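Local coordinates for protein Thf1 (Thermosynechococcus elongatus, PDB 5MJR) that associates with the FtsH protease complex involved in photosystem II repair and may take part in photosynthetic membrane biogenesis, at residues H40-Y43 and R44-I47; V154-Y157 and A158-Q161. All coordinates share one frame; numbering follows the deposited sequence.

Interaction 1 of 2, residues H40-Y43 and R44-I47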
ATOM      1  N   HIS A  40     -10.133  18.891   5.924  1.00 10.46           N
ATOM      2  CA  HIS A  40      -9.167  19.787   6.526  1.00 10.74           C
ATOM      3  C   HIS A  40      -7.896  19.889   5.754  1.00 10.84           C
ATOM      4  O   HIS A  40      -7.421  18.856   5.207  1.00 11.38           O
ATOM      5  CB  HIS A  40      -8.874  19.325   7.969  1.00 11.65           C
ATOM      6  CG  HIS A  40      -8.173  20.318   8.775  1.00 11.21           C
ATOM      7  ND1 HIS A  40      -6.818  20.453   8.767  1.00 13.66           N
ATOM      8  CD2 HIS A  40      -8.666  21.290   9.615  1.00 12.60           C
ATOM      9  CE1 HIS A  40      -6.494  21.525   9.488  1.00 13.81           C
ATOM     10  NE2 HIS A  40      -7.610  22.020  10.025  1.00 14.24           N
ATOM     11  N   SER A  41      -7.265  21.036   5.680  1.00 11.49           N
ATOM     12  CA  SER A  41      -5.977  21.209   4.993  1.00 12.26           C
ATOM     13  C   SER A  41      -4.888  20.211   5.306  1.00 10.63           C
ATOM     14  O   SER A  41      -4.137  19.843   4.434  1.00 13.31           O
ATOM     15  CB  SER A  41      -5.418  22.659   5.170  1.00 18.73           C
ATOM     16  OG  SER A  41      -5.318  22.957   6.491  1.00 20.43           O
ATOM     17  N   ILE A  42      -4.818  19.791   6.570  1.00 10.84           N
ATOM     18  CA  ILE A  42      -3.790  18.789   6.905  1.00 10.68           C
ATOM     19  C   ILE A  42      -3.966  17.552   6.007  1.00 10.35           C
ATOM     20  O   ILE A  42      -2.958  16.989   5.494  1.00 13.43           O
ATOM     21  CB  ILE A  42      -3.921  18.423   8.385  1.00 12.21           C
ATOM     22  CG1 ILE A  42      -3.512  19.528   9.311  1.00 13.64           C
ATOM     23  CG2 ILE A  42      -3.109  17.180   8.695  1.00 13.15           C
ATOM     24  CD1 ILE A  42      -3.911  19.331  10.759  1.00 15.06           C
ATOM     25  N   TYR A  43      -5.211  17.125   5.867  1.00 10.34           N
ATOM     26  CA  TYR A  43      -5.523  15.894   5.150  1.00 10.60           C
ATOM     27  C   TYR A  43      -5.597  16.093   3.646  1.00 10.49           C
ATOM     28  O   TYR A  43      -5.174  15.213   2.903  1.00 12.50           O
ATOM     29  CB  TYR A  43      -6.820  15.325   5.713  1.00 11.27           C
ATOM     30  CG  TYR A  43      -6.601  14.785   7.087  1.00 10.28           C
ATOM     31  CD1 TYR A  43      -5.984  13.556   7.292  1.00 10.75           C
ATOM     32  CD2 TYR A  43      -6.906  15.489   8.234  1.00 12.07           C
ATOM     33  CE1 TYR A  43      -5.749  13.040   8.538  1.00 11.67           C
ATOM     34  CE2 TYR A  43      -6.658  15.029   9.496  1.00 13.17           C
ATOM     35  CZ  TYR A  43      -6.092  13.796   9.666  1.00 12.62           C
ATOM     36  OH  TYR A  43      -5.810  13.299  10.881  1.00 12.88           O
ATOM     37  N   ARG A  44      -5.982  17.282   3.196  1.00 10.91           N
ATOM     38  CA  ARG A  44      -5.920  17.567   1.731  1.00 12.14           C
ATOM     39  C   ARG A  44      -4.484  17.413   1.266  1.00 11.19           C
ATOM     40  O   ARG A  44      -4.265  16.885   0.146  1.00 12.16           O
ATOM     41  CB  ARG A  44      -6.448  18.949   1.414  1.00 15.09           C
ATOM     42  CG  ARG A  44      -7.924  19.049   1.606  1.00 17.59           C
ATOM     43  CD  ARG A  44      -8.644  20.216   0.886  1.00 18.93           C
ATOM     44  NE  ARG A  44      -7.887  21.496   0.877  1.00 26.71           N
ATOM     45  CZ  ARG A  44      -7.976  22.458   1.801  1.00 28.50           C
ATOM     46  NH1 ARG A  44      -8.722  22.345   2.888  1.00 25.66           N
ATOM     47  NH2 ARG A  44      -7.255  23.584   1.709  1.00 34.70           N
ATOM     48  N   ARG A  45      -3.479  17.830   2.061  1.00 10.94           N
ATOM     49  CA  ARG A  45      -2.130  17.688   1.631  1.00 11.99           C
ATOM     50  C   ARG A  45      -1.756  16.181   1.411  1.00 11.12           C
ATOM     51  O   ARG A  45      -1.185  15.795   0.399  1.00 12.54           O
ATOM     52  CB  ARG A  45      -1.144  18.320   2.612  1.00 14.09           C
ATOM     53  CG  ARG A  45      -1.167  19.800   2.728  1.00 23.36           C
ATOM     54  CD  ARG A  45       0.017  20.469   3.475  1.00 30.80           C
ATOM     55  NE  ARG A  45      -0.024  20.287   4.954  1.00 29.71           N
ATOM     56  CZ  ARG A  45      -0.769  21.047   5.801  1.00 38.87           C
ATOM     57  NH1 ARG A  45      -1.550  22.053   5.351  1.00 43.20           N
ATOM     58  NH2 ARG A  45      -0.714  20.858   7.133  1.00 34.60           N
ATOM     59  N   PHE A  46      -2.120  15.309   2.372  1.00 10.97           N
ATOM     60  CA  PHE A  46      -1.804  13.883   2.293  1.00 11.89           C
ATOM     61  C   PHE A  46      -2.580  13.232   1.154  1.00 10.95           C
ATOM     62  O   PHE A  46      -2.030  12.415   0.368  1.00 10.95           O
ATOM     63  CB  PHE A  46      -2.049  13.225   3.646  1.00 12.73           C
ATOM     64  CG  PHE A  46      -0.924  13.373   4.633  1.00 18.67           C
ATOM     65  CD1 PHE A  46      -0.674  14.534   5.282  1.00 18.15           C
ATOM     66  CD2 PHE A  46      -0.123  12.276   4.888  1.00 21.52           C
ATOM     67  CE1 PHE A  46       0.437  14.692   6.161  1.00 20.68           C
ATOM     68  CE2 PHE A  46       0.909  12.334   5.796  1.00 24.48           C
ATOM     69  CZ  PHE A  46       1.215  13.584   6.436  1.00 23.11           C
ATOM     70  N   ILE A  47      -3.868  13.564   1.016  1.00  9.63           N
ATOM     71  CA  ILE A  47      -4.698  12.966  -0.010  1.00  9.39           C
ATOM     72  C   ILE A  47      -4.237  13.370  -1.390  1.00  9.81           C
ATOM     73  O   ILE A  47      -4.097  12.513  -2.302  1.00 10.48           O
ATOM     74  CB  ILE A  47      -6.185  13.279   0.214  1.00 10.93           C
ATOM     75  CG1 ILE A  47      -6.685  12.631   1.502  1.00 12.36           C
ATOM     76  CG2 ILE A  47      -7.022  12.874  -0.978  1.00 13.43           C
ATOM     77  CD1 ILE A  47      -7.943  13.293   2.035  1.00 15.66           C
TER
HETATM   78  O   HOH W   1      -2.914  22.974   7.796  1.00 23.61           O

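Interaction 2 of 2, residues V154-Y157 and A158-Q161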
ATOM      1  N   VAL A 154       5.210  -0.658   1.732  1.00 10.39           N
ATOM      2  CA  VAL A 154       4.154  -0.551   2.715  1.00  9.65           C
ATOM      3  C   VAL A 154       3.312  -1.813   2.695  1.00  8.91           C
ATOM      4  O   VAL A 154       2.946  -2.368   3.731  1.00 10.74           O
ATOM      5  CB  VAL A 154       3.370   0.767   2.580  1.00 10.55           C
ATOM      6  CG1 VAL A 154       2.200   0.786   3.565  1.00 11.78           C
ATOM      7  CG2 VAL A 154       4.303   1.976   2.775  1.00 14.21           C
ATOM      8  N   GLY A 155       2.918  -2.231   1.509  1.00  8.63           N
ATOM      9  CA  GLY A 155       2.157  -3.433   1.366  1.00  8.78           C
ATOM     10  C   GLY A 155       2.890  -4.676   1.978  1.00  9.11           C
ATOM     11  O   GLY A 155       2.251  -5.504   2.641  1.00 10.01           O
ATOM     12  N   LEU A 156       4.195  -4.805   1.643  1.00  8.59           N
ATOM     13  CA  LEU A 156       4.963  -5.934   2.214  1.00  9.35           C
ATOM     14  C   LEU A 156       4.900  -5.918   3.746  1.00  8.87           C
ATOM     15  O   LEU A 156       4.650  -6.925   4.359  1.00  9.78           O
ATOM     16  CB  LEU A 156       6.384  -5.908   1.714  1.00 10.14           C
ATOM     17  CG  LEU A 156       7.287  -6.982   2.240  1.00 11.19           C
ATOM     18  CD1 LEU A 156       6.870  -8.379   1.823  1.00 14.33           C
ATOM     19  CD2 LEU A 156       8.725  -6.751   1.942  1.00 15.26           C
ATOM     20  N   TYR A 157       5.097  -4.755   4.347  1.00  9.32           N
ATOM     21  CA  TYR A 157       5.050  -4.652   5.800  1.00  9.64           C
ATOM     22  C   TYR A 157       3.711  -5.068   6.357  1.00  9.54           C
ATOM     23  O   TYR A 157       3.635  -5.818   7.362  1.00 11.38           O
ATOM     24  CB  TYR A 157       5.411  -3.216   6.191  1.00 11.47           C
ATOM     25  CG  TYR A 157       5.456  -3.094   7.690  1.00 15.25           C
ATOM     26  CD1 TYR A 157       6.522  -3.480   8.451  1.00 18.68           C
ATOM     27  CD2 TYR A 157       4.407  -2.465   8.343  1.00 21.20           C
ATOM     28  CE1 TYR A 157       6.549  -3.219   9.811  1.00 23.11           C
ATOM     29  CE2 TYR A 157       4.397  -2.241   9.717  1.00 26.52           C
ATOM     30  CZ  TYR A 157       5.466  -2.662  10.443  1.00 25.30           C
ATOM     31  OH  TYR A 157       5.466  -2.402  11.806  1.00 35.16           O
ATOM     32  N   ALA A 158       2.634  -4.637   5.705  1.00  9.55           N
ATOM     33  CA  ALA A 158       1.305  -5.046   6.182  1.00 10.72           C
ATOM     34  C   ALA A 158       1.065  -6.523   6.104  1.00  9.84           C
ATOM     35  O   ALA A 158       0.478  -7.119   6.986  1.00 11.52           O
ATOM     36  CB  ALA A 158       0.204  -4.286   5.415  1.00 11.68           C
ATOM     37  N   PHE A 159       1.573  -7.135   5.016  1.00  9.58           N
ATOM     38  CA  PHE A 159       1.529  -8.596   4.961  1.00  9.81           C
ATOM     39  C   PHE A 159       2.321  -9.244   6.062  1.00  9.51           C
ATOM     40  O   PHE A 159       1.798 -10.179   6.711  1.00 11.11           O
ATOM     41  CB  PHE A 159       2.064  -9.005   3.577  1.00  9.53           C
ATOM     42  CG  PHE A 159       2.528 -10.441   3.505  1.00  8.46           C
ATOM     43  CD1 PHE A 159       1.668 -11.507   3.805  1.00 10.45           C
ATOM     44  CD2 PHE A 159       3.814 -10.764   3.197  1.00 10.87           C
ATOM     45  CE1 PHE A 159       2.103 -12.817   3.739  1.00 11.04           C
ATOM     46  CE2 PHE A 159       4.272 -12.086   3.177  1.00 12.85           C
ATOM     47  CZ  PHE A 159       3.411 -13.081   3.461  1.00 10.77           C
ATOM     48  N   LEU A 160       3.512  -8.760   6.304  1.00  9.22           N
ATOM     49  CA  LEU A 160       4.351  -9.383   7.313  1.00 10.63           C
ATOM     50  C   LEU A 160       3.693  -9.280   8.676  1.00 12.16           C
ATOM     51  O   LEU A 160       3.894 -10.185   9.521  1.00 13.52           O
ATOM     52  CB  LEU A 160       5.744  -8.751   7.287  1.00 12.18           C
ATOM     53  CG  LEU A 160       6.589  -9.014   6.070  1.00 11.91           C
ATOM     54  CD1 LEU A 160       7.817  -8.167   6.087  1.00 14.74           C
ATOM     55  CD2 LEU A 160       6.852 -10.476   5.818  1.00 12.58           C
ATOM     56  N   GLN A 161       2.977  -8.191   8.909  1.00 11.42           N
ATOM     57  CA  GLN A 161       2.244  -8.065  10.141  1.00 14.21           C
ATOM     58  C   GLN A 161       1.156  -9.155  10.404  1.00 16.77           C
ATOM     59  O   GLN A 161       0.837  -9.345  11.566  1.00 20.70           O
ATOM     60  CB  GLN A 161       1.634  -6.729  10.246  1.00 17.16           C
ATOM     61  CG  GLN A 161       2.562  -5.560  10.474  1.00 19.58           C
ATOM     62  CD  GLN A 161       1.818  -4.223  10.654  1.00 27.64           C
ATOM     63  OE1 GLN A 161       1.214  -3.680   9.731  1.00 35.84           O
ATOM     64  NE2 GLN A 161       1.855  -3.705  11.830  1.00 33.10           N
TER

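Interaction 1 of 2, residues H40-Y43 and R44-I47
Ser-41 and Arg-45, one turn apart at the start of helix 41-58, are joined through a water that lies 2.7 Å from Ser-41 OG and accepts a hydrogen bond from Arg-45 NH1 at 2.9 Å. The arginine chain bends at chi3 (-74°) and folds back toward the N-terminus, which lays one face of its guanidinium over Ser-41 O and Ile-42 CA. The water sits at the edge of that group, in its plane. Arg-45 NH2 also comes to 3.8 Å from Ile-42 CG1, where the two side chains pass at a slant. Arg-44 also bends at chi3, with one guanidinium face over Ser-41 CA, and its NH1 hydrogen-bonds to Ile-39 O, just ahead of the helix. Further along, Phe-46 turns its ring edge to Ile-42 O, with CD1 3.4 Å away.

Behind these side chains lies the start of the helix. Arg-44 N, Arg-45 N and Ile-47 N donate to the carbonyls of His-40, Ser-41 and Tyr-43. His-40 is the N-cap: its ND1 accepts from Ile-42 N at 3.0 Å, and the N-H points almost straight at it (168°), with the donor 22° out of the imidazole plane. Because it accepts here, ND1 carries no proton in this arrangement, so the imidazole is probably neutral, which would suit a site with two arginines folded back nearby.

Interaction 2 of 2, residues V154-Y157 and A158-Q161
Helix 150-162 runs through the interior of this all-helical protein, and in its last turns Tyr-157 and Gln-161 pair along one flank, i to i+4. Tyr-157 CG lies opposite the backbone N (chi1 -177°), carrying the ring along the side of the helix where the glutamine reaches it. Gln-161 CG stands over one ring face, offset toward the rim, in a CH-pi contact 4.2 Å from the centroid and 24° off the normal. Beyond CG the extended chain leads outward past the CE2 side of the rim, and its CD comes to 3.4 Å from Tyr-157 CE2, with the amide and ring planes 33° apart. An alanine in place of Tyr-157 would remove the ring face under Gln-161 CG and the rim beside its amide, and is likely to leave that amide freer to turn.

The motif beneath is a regular alpha-helix: the amides of Ala-158, Phe-159, Leu-160 and Gln-161 each donate to the carbonyl four residues back, Leu-160 N to Leu-156 O at 2.9 Å. Around the helix from the tyrosine, Leu-156 makes apolar contacts with two residues of the next turn. Its CG meets Leu-160 CD1 at 4.1 Å, and its CD1 meets Phe-159 CD2 at the same distance, the side chains crossing at an angle in both pairs. Neighbouring helices pack round these turns: Ala-158 rests on Leu-71 and Thr-75 of helix 67-80, while Leu-156 packs on Leu-175 of helix 171-178, and Leu-160 on Leu-171 and Thr-174 of the same helix. Phe-159 also touches Leu-71, and its ring meets that of Trp-115.

In the fold
Interactions 1 and 2 are separate local contacts in one chain, one at the start of helix 41-58 and the other late in helix 150-162. Their centres are 24 Å apart and their nearest atoms about 11 Å, so they do not touch. The centre of 40-47 is about 18 Å from the centre of the chain, toward the surface; that of 154-161, mostly buried, is about 8 Å from it. Helix 67-80 is a common neighbour: Phe-46 of interaction 1 meets Phe-80 at its end, while Val-154 and Ala-158 of interaction 2 pack on Thr-75 further back along it. Both contacts fall within the thylakoid formation family region.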